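Local coordinates for 199aa long hypothetical Trp repressor binding protein (Sulfolobus tokodaii, PDB 2ZKI) that is of unknown function but, as a flavodoxin-like relative of NADPH-dependent FMN reductases and the WrbA proteins, probably binds FMN and may reduce quinones, at residues C3-L8 against R186-A191; K36-R41 against P61-D66; V110-E115 against M139-I144. All coordinates share one frame; numbering follows the deposited sequence.

Contact 1: C3-L8 against R186-A191; sequences CKPNIL and RITEVA
Pro5 meets the helix first, its ring crossing Thr188 at about a right angle so that CG faces the methyl carbon, with Pro5 CG to Thr188 CG2 at 3.8 Å. The neighbouring ring carbon is used too: Pro5 CB lies 3.8 Å from Ala191 CB, in line with the backbone register, which pairs these two residues at 6.0 Å between their CA atoms. Just ahead of Pro5, the carbonyl of Lys4 accepts a hydrogen bond from the side chain of Lys195 farther along the same helix, and Cys3 is joined by a disulfide to Cys196, so the N-terminal arm is tied to the helix end as well as packed on its flank. Residues 6-8 then begin an inner strand of the parallel flavodoxin-like sheet (strand order 2-1-3-4-5), between strands 34-39 and 73-79, and helix 174-195 crosses its face: the short axes come within 9.1 Å at 137°, nearer antiparallel than parallel. Ile7 is the strand residue that meets this helix. With CG1 anti to its own carbonyl carbon (chi1 -62°), the ethyl branch is carried forward, and Ile7 CD1 reaches Ala191 CB at 3.8 Å, so that one methyl group of the helix is shared by Pro5 and Ile7. Ile7 CG1 passes Thr188 OG1 at 3.7 Å, a van der Waals contact; that hydroxyl has its polar partner in Gly184 O, one turn back along the helix. The second branch contributes a looser contact, Ile7 CG2 to Ile187 CG2 at 4.4 Å, while Ile187 continues toward Pro109 and Thr111 of strand 109-115.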
loop_
_atom_site.group_PDB
_atom_site.type_symbol
_atom_site.label_atom_id
_atom_site.label_comp_id
_atom_site.label_asym_id
_atom_site.label_seq_id
_atom_site.Cartn_x
_atom_site.Cartn_y
_atom_site.Cartn_z
ATOM N N CYS A 3 37.472 -1.365 -1.509
ATOM C CA CYS A 3 36.055 -1.348 -1.976
ATOM C C CYS A 3 35.245 -0.282 -1.237
ATOM O O CYS A 3 35.216 -0.252 -0.004
ATOM C CB CYS A 3 35.412 -2.728 -1.800
ATOM S SG CYS A 3 33.798 -2.917 -2.618
ATOM N N LYS A 4 34.590 0.586 -2.007
ATOM C CA LYS A 4 33.842 1.716 -1.460
ATOM C C LYS A 4 32.557 1.930 -2.269
ATOM O O LYS A 4 32.612 2.037 -3.496
ATOM C CB LYS A 4 34.711 2.976 -1.492
ATOM C CG LYS A 4 34.315 4.056 -0.502
ATOM C CD LYS A 4 35.148 5.311 -0.724
ATOM C CE LYS A 4 34.920 6.342 0.371
ATOM N NZ LYS A 4 35.736 7.568 0.142
ATOM N N PRO A 5 31.394 1.984 -1.585
ATOM C CA PRO A 5 30.113 2.092 -2.284
ATOM C C PRO A 5 29.737 3.525 -2.670
ATOM O O PRO A 5 30.016 4.469 -1.924
ATOM C CB PRO A 5 29.116 1.535 -1.265
ATOM C CG PRO A 5 29.718 1.845 0.063
ATOM C CD PRO A 5 31.217 1.934 -0.120
ATOM N N ASN A 6 29.112 3.668 -3.837
ATOM C CA ASN A 6 28.605 4.957 -4.294
ATOM C C ASN A 6 27.151 5.144 -3.888
ATOM O O ASN A 6 26.296 4.312 -4.202
ATOM C CB ASN A 6 28.747 5.091 -5.813
ATOM C CG ASN A 6 30.197 5.102 -6.277
ATOM O OD1 ASN A 6 30.523 4.525 -7.315
ATOM N ND2 ASN A 6 31.068 5.768 -5.519
ATOM N N ILE A 7 26.877 6.237 -3.184
ATOM C CA ILE A 7 25.531 6.526 -2.707
ATOM C C ILE A 7 24.964 7.750 -3.414
ATOM O O ILE A 7 25.531 8.843 -3.334
ATOM C CB ILE A 7 25.496 6.716 -1.161
ATOM C CG1 ILE A 7 25.934 5.430 -0.438
ATOM C CG2 ILE A 7 24.110 7.180 -0.685
ATOM C CD1 ILE A 7 25.130 4.178 -0.790
ATOM N N LEU A 8 23.850 7.548 -4.114
ATOM C CA LEU A 8 23.138 8.641 -4.763
ATOM C C LEU A 8 21.951 9.079 -3.917
ATOM O O LEU A 8 21.056 8.283 -3.623
ATOM C CB LEU A 8 22.666 8.235 -6.166
ATOM C CG LEU A 8 22.031 9.324 -7.040
ATOM C CD1 LEU A 8 23.090 10.239 -7.633
ATOM C CD2 LEU A 8 21.197 8.704 -8.140
ATOM N N ARG A 186 22.686 3.606 7.246
ATOM C CA ARG A 186 21.992 2.344 7.033
ATOM C C ARG A 186 22.041 1.874 5.566
ATOM O O ARG A 186 22.225 0.683 5.305
ATOM C CB ARG A 186 20.549 2.458 7.542
ATOM C CG ARG A 186 19.803 1.145 7.752
ATOM C CD ARG A 186 20.293 0.360 8.968
ATOM N NE ARG A 186 21.337 -0.602 8.618
ATOM C CZ ARG A 186 21.117 -1.801 8.080
ATOM N NH1 ARG A 186 19.884 -2.213 7.820
ATOM N NH2 ARG A 186 22.140 -2.595 7.797
ATOM N N ILE A 187 21.894 2.805 4.623
ATOM C CA ILE A 187 21.933 2.463 3.193
ATOM C C ILE A 187 23.344 2.114 2.714
ATOM O O ILE A 187 23.515 1.252 1.851
ATOM C CB ILE A 187 21.281 3.569 2.286
ATOM C CG1 ILE A 187 21.186 3.114 0.821
ATOM C CG2 ILE A 187 22.028 4.899 2.379
ATOM C CD1 ILE A 187 20.180 2.010 0.567
ATOM N N THR A 188 24.345 2.777 3.291
ATOM C CA THR A 188 25.745 2.534 2.954
ATOM C C THR A 188 26.171 1.122 3.354
ATOM O O THR A 188 26.860 0.441 2.593
ATOM C CB THR A 188 26.670 3.582 3.613
ATOM O OG1 THR A 188 26.267 4.894 3.205
ATOM C CG2 THR A 188 28.122 3.363 3.213
ATOM N N GLU A 189 25.739 0.687 4.537
ATOM C CA GLU A 189 26.066 -0.642 5.057
ATOM C C GLU A 189 25.571 -1.765 4.152
ATOM O O GLU A 189 26.280 -2.746 3.926
ATOM C CB GLU A 189 25.509 -0.821 6.473
ATOM C CG GLU A 189 26.295 -0.077 7.545
ATOM C CD GLU A 189 25.815 -0.380 8.953
ATOM O OE1 GLU A 189 24.600 -0.248 9.219
ATOM O OE2 GLU A 189 26.661 -0.744 9.799
ATOM N N VAL A 190 24.358 -1.609 3.632
ATOM C CA VAL A 190 23.765 -2.597 2.736
ATOM C C VAL A 190 24.423 -2.523 1.356
ATOM O O VAL A 190 24.607 -3.546 0.691
ATOM C CB VAL A 190 22.230 -2.406 2.618
ATOM C CG1 VAL A 190 21.590 -3.577 1.876
ATOM C CG2 VAL A 190 21.607 -2.256 3.998
ATOM N N ALA A 191 24.789 -1.310 0.948
ATOM C CA ALA A 191 25.409 -1.073 -0.352
ATOM C C ALA A 191 26.751 -1.783 -0.505
ATOM O O ALA A 191 27.018 -2.390 -1.546
ATOM C CB ALA A 191 25.564 0.417 -0.600
#

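Contact 2: K36-R41 against P61-D66; sequences KIRRVR and PEVTLD. With SO4 (sulfate ion), chain J.
Arg39 and Glu62 are bridged through their backbones, and two hydrogen bonds, one given and one accepted by Arg39, define the link: Arg39 N donates to Pro61 O at 3.3 Å, and Arg39 O receives Val63 N at 2.8 Å, the first of these nearly straight at 170°. The same Arg39 O has Glu62 CA at 3.4 Å, a CA-H...O contact between the two bonds. Apolar packing lies beside this bridge. Val40 and Val63 run side by side, pointing the same way, while Arg38 CB sits 3.6 Å from Val63 CB. Strand 34-39 is an outermost strand of the flavodoxin-like sheet within this chain, and residues 61-64 run along its C-terminal end before helix 65-70 begins. Beyond the bridge the interactions are those of charged side chains. The Arg38 chain, bent at chi2 (-83°) and again at chi3, folds back over Pro61, bringing Arg38 NH2 to 3.5 Å from Pro61 CG; its NE makes a weak hydrogen bond to Ile37 O. The guanidinium presents an edge to a sulfate, probably from the crystallisation liquor, but the ion is modelled too close to NH2 for their bonding to be judged. Lys36 NZ donates to the same ion's O4 at 3.3 Å. With a serine in place of Arg38, Pro61 would probably lose the chain that lies against its ring, and the positive charge beside Lys36 would be gone. Glu62 is flanked by two arginines without a salt bridge: its OE1 is 4.5 Å from Arg39 NE, and OE2 lies well out of the Arg41 guanidinium plane.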
loop_
_atom_site.group_PDB
_atom_site.type_symbol
_atom_site.label_atom_id
_atom_site.label_comp_id
_atom_site.label_asym_id
_atom_site.label_seq_id
_atom_site.Cartn_x
_atom_site.Cartn_y
_atom_site.Cartn_z
ATOM N N LYS A 36 26.850 11.584 -4.109
ATOM C CA LYS A 36 26.346 12.572 -5.058
ATOM C C LYS A 36 24.902 12.931 -4.708
ATOM O O LYS A 36 24.020 12.068 -4.712
ATOM C CB LYS A 36 26.428 12.050 -6.497
ATOM C CG LYS A 36 27.817 12.092 -7.116
ATOM C CD LYS A 36 27.802 11.509 -8.525
ATOM C CE LYS A 36 29.209 11.340 -9.095
ATOM N NZ LYS A 36 29.892 12.633 -9.392
ATOM N N ILE A 37 24.675 14.202 -4.389
ATOM C CA ILE A 37 23.332 14.711 -4.123
ATOM C C ILE A 37 22.785 15.351 -5.400
ATOM O O ILE A 37 23.360 16.309 -5.923
ATOM C CB ILE A 37 23.317 15.723 -2.946
ATOM C CG1 ILE A 37 23.700 15.026 -1.635
ATOM C CG2 ILE A 37 21.947 16.392 -2.820
ATOM C CD1 ILE A 37 24.065 15.973 -0.502
ATOM N N ARG A 38 21.684 14.800 -5.901
ATOM C CA ARG A 38 21.080 15.261 -7.147
ATOM C C ARG A 38 19.584 15.508 -6.975
ATOM O O ARG A 38 18.919 14.817 -6.201
ATOM C CB ARG A 38 21.290 14.229 -8.260
ATOM C CG ARG A 38 22.734 13.797 -8.531
ATOM C CD ARG A 38 23.474 14.765 -9.439
ATOM N NE ARG A 38 24.347 15.662 -8.687
ATOM C CZ ARG A 38 25.667 15.526 -8.586
ATOM N NH1 ARG A 38 26.296 14.529 -9.196
ATOM N NH2 ARG A 38 26.363 16.399 -7.874
ATOM N N ARG A 39 19.064 16.493 -7.704
ATOM C CA ARG A 39 17.623 16.763 -7.749
ATOM C C ARG A 39 17.045 16.477 -9.140
ATOM O O ARG A 39 17.793 16.318 -10.107
ATOM C CB ARG A 39 17.304 18.197 -7.291
ATOM C CG ARG A 39 18.104 19.307 -7.972
ATOM C CD ARG A 39 17.421 19.824 -9.233
ATOM N NE ARG A 39 18.063 21.035 -9.741
ATOM C CZ ARG A 39 17.607 22.270 -9.547
ATOM N NH1 ARG A 39 18.270 23.303 -10.048
ATOM N NH2 ARG A 39 16.489 22.479 -8.861
ATOM N N VAL A 40 15.718 16.403 -9.229
ATOM C CA VAL A 40 15.042 16.134 -10.503
ATOM C C VAL A 40 14.483 17.400 -11.154
ATOM O O VAL A 40 14.282 18.419 -10.490
ATOM C CB VAL A 40 13.907 15.072 -10.368
ATOM C CG1 VAL A 40 14.482 13.695 -10.091
ATOM C CG2 VAL A 40 12.892 15.473 -9.297
ATOM N N ARG A 41 14.239 17.308 -12.460
ATOM C CA ARG A 41 13.646 18.378 -13.257
ATOM C C ARG A 41 12.212 18.660 -12.813
ATOM O O ARG A 41 11.486 17.744 -12.422
ATOM C CB ARG A 41 13.649 17.956 -14.726
ATOM C CG ARG A 41 13.624 19.084 -15.739
ATOM C CD ARG A 41 13.205 18.539 -17.096
ATOM N NE ARG A 41 13.777 19.288 -18.213
ATOM C CZ ARG A 41 14.918 18.977 -18.825
ATOM N NH1 ARG A 41 15.631 17.925 -18.433
ATOM N NH2 ARG A 41 15.351 19.721 -19.835
ATOM N N PRO A 61 23.158 20.083 -8.564
ATOM C CA PRO A 61 22.986 19.770 -9.984
ATOM C C PRO A 61 21.806 18.839 -10.243
ATOM O O PRO A 61 21.373 18.125 -9.340
ATOM C CB PRO A 61 24.297 19.056 -10.349
ATOM C CG PRO A 61 25.251 19.400 -9.259
ATOM C CD PRO A 61 24.409 19.514 -8.037
ATOM N N GLU A 62 21.293 18.861 -11.470
ATOM C CA GLU A 62 20.224 17.954 -11.877
ATOM C C GLU A 62 20.754 16.541 -12.092
ATOM O O GLU A 62 21.895 16.350 -12.515
ATOM C CB GLU A 62 19.532 18.451 -13.149
ATOM C CG GLU A 62 18.525 19.570 -12.924
ATOM C CD GLU A 62 17.690 19.879 -14.160
ATOM O OE1 GLU A 62 16.612 20.493 -14.008
ATOM O OE2 GLU A 62 18.107 19.509 -15.280
ATOM N N VAL A 63 19.913 15.556 -11.792
ATOM C CA VAL A 63 20.272 14.152 -11.949
ATOM C C VAL A 63 20.293 13.755 -13.423
ATOM O O VAL A 63 19.483 14.230 -14.218
ATOM C CB VAL A 63 19.309 13.230 -11.152
ATOM C CG1 VAL A 63 17.879 13.326 -11.685
ATOM C CG2 VAL A 63 19.802 11.782 -11.150
ATOM N N THR A 64 21.242 12.898 -13.778
ATOM C CA THR A 64 21.307 12.313 -15.111
ATOM C C THR A 64 21.155 10.796 -14.994
ATOM O O THR A 64 21.236 10.244 -13.895
ATOM C CB THR A 64 22.637 12.665 -15.822
ATOM O OG1 THR A 64 23.744 12.221 -15.028
ATOM C CG2 THR A 64 22.751 14.172 -16.051
ATOM N N LEU A 65 20.927 10.127 -16.122
ATOM C CA LEU A 65 20.825 8.666 -16.145
ATOM C C LEU A 65 22.167 7.974 -15.878
ATOM O O LEU A 65 22.201 6.789 -15.542
ATOM C CB LEU A 65 20.215 8.181 -17.465
ATOM C CG LEU A 65 18.733 8.485 -17.717
ATOM C CD1 LEU A 65 18.389 8.285 -19.185
ATOM C CD2 LEU A 65 17.816 7.644 -16.829
ATOM N N ASP A 66 23.264 8.717 -16.026
ATOM C CA ASP A 66 24.596 8.228 -15.667
ATOM C C ASP A 66 24.747 8.091 -14.152
ATOM O O ASP A 66 25.441 7.189 -13.669
ATOM C CB ASP A 66 25.685 9.155 -16.219
ATOM C CG ASP A 66 25.872 9.015 -17.721
ATOM O OD1 ASP A 66 25.937 7.869 -18.218
ATOM O OD2 ASP A 66 25.971 10.059 -18.405
HETATM S S SO4 J . 29.185 16.443 -6.696
HETATM O O1 SO4 J . 30.407 16.790 -5.977
HETATM O O2 SO4 J . 28.104 16.239 -5.735
HETATM O O3 SO4 J . 28.836 17.536 -7.600
HETATM O O4 SO4 J . 29.394 15.217 -7.463
#

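Contact 3: V110-E115 against M139-I144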
loop_
_atom_site.group_PDB
_atom_site.type_symbol
_atom_site.label_atom_id
_atom_site.label_comp_id
_atom_site.label_asym_id
_atom_site.label_seq_id
_atom_site.Cartn_x
_atom_site.Cartn_y
_atom_site.Cartn_z
ATOM N N VAL A 110 17.879 0.339 -1.890
ATOM C CA VAL A 110 17.215 1.637 -1.970
ATOM C C VAL A 110 16.515 1.967 -0.651
ATOM O O VAL A 110 15.884 1.102 -0.038
ATOM C CB VAL A 110 16.225 1.718 -3.184
ATOM C CG1 VAL A 110 15.135 0.646 -3.104
ATOM C CG2 VAL A 110 15.612 3.109 -3.313
ATOM N N THR A 111 16.650 3.215 -0.215
ATOM C CA THR A 111 15.959 3.704 0.975
ATOM C C THR A 111 15.148 4.961 0.641
ATOM O O THR A 111 15.518 5.727 -0.255
ATOM C CB THR A 111 16.935 3.943 2.168
ATOM O OG1 THR A 111 16.187 4.220 3.358
ATOM C CG2 THR A 111 17.904 5.092 1.891
ATOM N N PHE A 112 14.043 5.161 1.356
ATOM C CA PHE A 112 13.123 6.253 1.050
ATOM C C PHE A 112 12.942 7.226 2.205
ATOM O O PHE A 112 12.945 6.835 3.375
ATOM C CB PHE A 112 11.758 5.709 0.619
ATOM C CG PHE A 112 11.816 4.784 -0.561
ATOM C CD1 PHE A 112 11.748 3.407 -0.381
ATOM C CD2 PHE A 112 11.937 5.288 -1.852
ATOM C CE1 PHE A 112 11.801 2.543 -1.469
ATOM C CE2 PHE A 112 11.990 4.436 -2.947
ATOM C CZ PHE A 112 11.920 3.061 -2.758
ATOM N N PHE A 113 12.776 8.498 1.852
ATOM C CA PHE A 113 12.504 9.557 2.818
ATOM C C PHE A 113 11.494 10.567 2.273
ATOM O O PHE A 113 11.378 10.756 1.060
ATOM C CB PHE A 113 13.799 10.242 3.272
ATOM C CG PHE A 113 14.559 10.940 2.171
ATOM C CD1 PHE A 113 15.379 10.223 1.301
ATOM C CD2 PHE A 113 14.490 12.325 2.033
ATOM C CE1 PHE A 113 16.097 10.872 0.300
ATOM C CE2 PHE A 113 15.203 12.982 1.033
ATOM C CZ PHE A 113 16.009 12.254 0.166
ATOM N N THR A 114 10.758 11.204 3.178
ATOM C CA THR A 114 9.670 12.095 2.793
ATOM C C THR A 114 9.458 13.215 3.817
ATOM O O THR A 114 10.217 13.336 4.781
ATOM C CB THR A 114 8.355 11.299 2.522
ATOM O OG1 THR A 114 7.391 12.151 1.895
ATOM C CG2 THR A 114 7.765 10.716 3.807
ATOM N N GLU A 115 8.435 14.033 3.589
ATOM C CA GLU A 115 8.122 15.178 4.437
ATOM C C GLU A 115 6.639 15.496 4.306
ATOM O O GLU A 115 6.079 15.420 3.213
ATOM C CB GLU A 115 8.981 16.386 4.028
ATOM C CG GLU A 115 8.702 17.695 4.779
ATOM C CD GLU A 115 7.645 18.568 4.102
ATOM O OE1 GLU A 115 7.641 18.646 2.851
ATOM O OE2 GLU A 115 6.821 19.181 4.822
ATOM N N MET A 139 15.066 -4.074 -7.120
ATOM C CA MET A 139 15.876 -3.397 -6.108
ATOM C C MET A 139 15.444 -3.786 -4.698
ATOM O O MET A 139 14.252 -3.959 -4.438
ATOM C CB MET A 139 15.766 -1.884 -6.276
ATOM C CG MET A 139 16.272 -1.371 -7.612
ATOM S SD MET A 139 15.967 0.383 -7.847
ATOM C CE MET A 139 17.177 1.095 -6.737
ATOM N N ILE A 140 16.409 -3.917 -3.790
ATOM C CA ILE A 140 16.109 -4.283 -2.401
ATOM C C ILE A 140 15.871 -3.058 -1.507
ATOM O O ILE A 140 16.649 -2.107 -1.524
ATOM C CB ILE A 140 17.172 -5.242 -1.790
ATOM C CG1 ILE A 140 18.586 -4.677 -1.941
ATOM C CG2 ILE A 140 17.069 -6.625 -2.438
ATOM C CD1 ILE A 140 19.633 -5.380 -1.088
ATOM N N ILE A 141 14.785 -3.097 -0.737
ATOM C CA ILE A 141 14.360 -1.965 0.095
ATOM C C ILE A 141 15.053 -1.973 1.456
ATOM O O ILE A 141 15.080 -2.996 2.135
ATOM C CB ILE A 141 12.819 -1.962 0.299
ATOM C CG1 ILE A 141 12.099 -1.958 -1.051
ATOM C CG2 ILE A 141 12.376 -0.768 1.148
ATOM C CD1 ILE A 141 10.703 -2.534 -1.009
ATOM N N VAL A 142 15.605 -0.826 1.844
ATOM C CA VAL A 142 16.253 -0.673 3.147
ATOM C C VAL A 142 15.468 0.289 4.052
ATOM O O VAL A 142 15.562 1.512 3.904
ATOM C CB VAL A 142 17.730 -0.203 3.009
ATOM C CG1 VAL A 142 18.370 0.001 4.380
ATOM C CG2 VAL A 142 18.540 -1.203 2.190
ATOM N N PRO A 143 14.666 -0.264 4.977
ATOM C CA PRO A 143 14.044 0.557 6.013
ATOM C C PRO A 143 15.047 0.871 7.118
ATOM O O PRO A 143 16.076 0.203 7.220
ATOM C CB PRO A 143 12.931 -0.348 6.564
ATOM C CG PRO A 143 12.922 -1.579 5.696
ATOM C CD PRO A 143 14.277 -1.678 5.099
ATOM N N ILE A 144 14.756 1.880 7.933
ATOM C CA ILE A 144 15.608 2.180 9.087
ATOM C C ILE A 144 15.115 1.521 10.377
ATOM O O ILE A 144 15.909 1.251 11.281
ATOM C CB ILE A 144 15.839 3.695 9.297
ATOM C CG1 ILE A 144 14.522 4.476 9.241
ATOM C CG2 ILE A 144 16.834 4.207 8.276
ATOM C CD1 ILE A 144 14.666 5.933 9.619
#
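Val110 pairs with Ile141 in a parallel bridge, CA to CA 5.0 Å, its N-H donating to Ile140 O at 2.8 Å and its carbonyl receiving Val142 N at 2.7 Å; the latter donor is tilted 26° from the carbonyl plane. A side chain carries the pairing one residue further. Thr111 OG1 donates to Val142 O at 2.8 Å, nearly in line with the carbonyl bond, where a continued strand would use a backbone group. The hydroxyl is placed there because OG1 stands opposite the backbone N across the CA-CB bond (chi1 -171°), and it also takes part in a weak hydrogen bond with Gln183 NE2. Apolar contacts fill in around these bonds. The methyl end of Met139, turned by a bend at chi3 (73°), comes up to Val110, with Met139 CE 3.7 Å from Val110 CB. Ile141 CG2 meets the rim of the Phe112 ring rather than a face, 4.3 Å from Phe112 CE1, and Ile141 CG1 is a little farther, 4.5 Å, from Val110 CG1. Strand 140-141 is the short, outermost strand of the sheet within this chain, yet it is covered: backbone hydrogen bonds from Ile141 reach the second subunit, and Val142 packs on Ile140 of that subunit. Strand 73-79 lies along the other edge of strand 109-115 and brings Phe74 against both Val110 and Met139. Helix 132-137 sets Ala134 on Val110 and Ile141, while helix 174-195 packs Ile187 on Thr111 and Val190 on Val142.

The three contacts are spread across one parallel sheet. Contacts 1 and 2 have centres about 18 Å apart but share neighbouring strands: Ile7 O and Lys36 N, 3.1 Å apart, probably form a hydrogen bond between them. Contacts 1 and 3, about 13 Å between centres, are joined by helix 174-195, where Val190 CG2 packs 3.7 Å from Val142 CG2; both also touch the second subunit. Contacts 2 and 3 do not meet, their nearest atoms being about 7 Å apart. Along the chain both nest within the loop closed by contact 1. Only contact 2 holds the sulfate. Flavodoxin-like proteins usually bind FMN at the C-terminal ends of the strands, whereas contact 1 involves the start of strand 6-11.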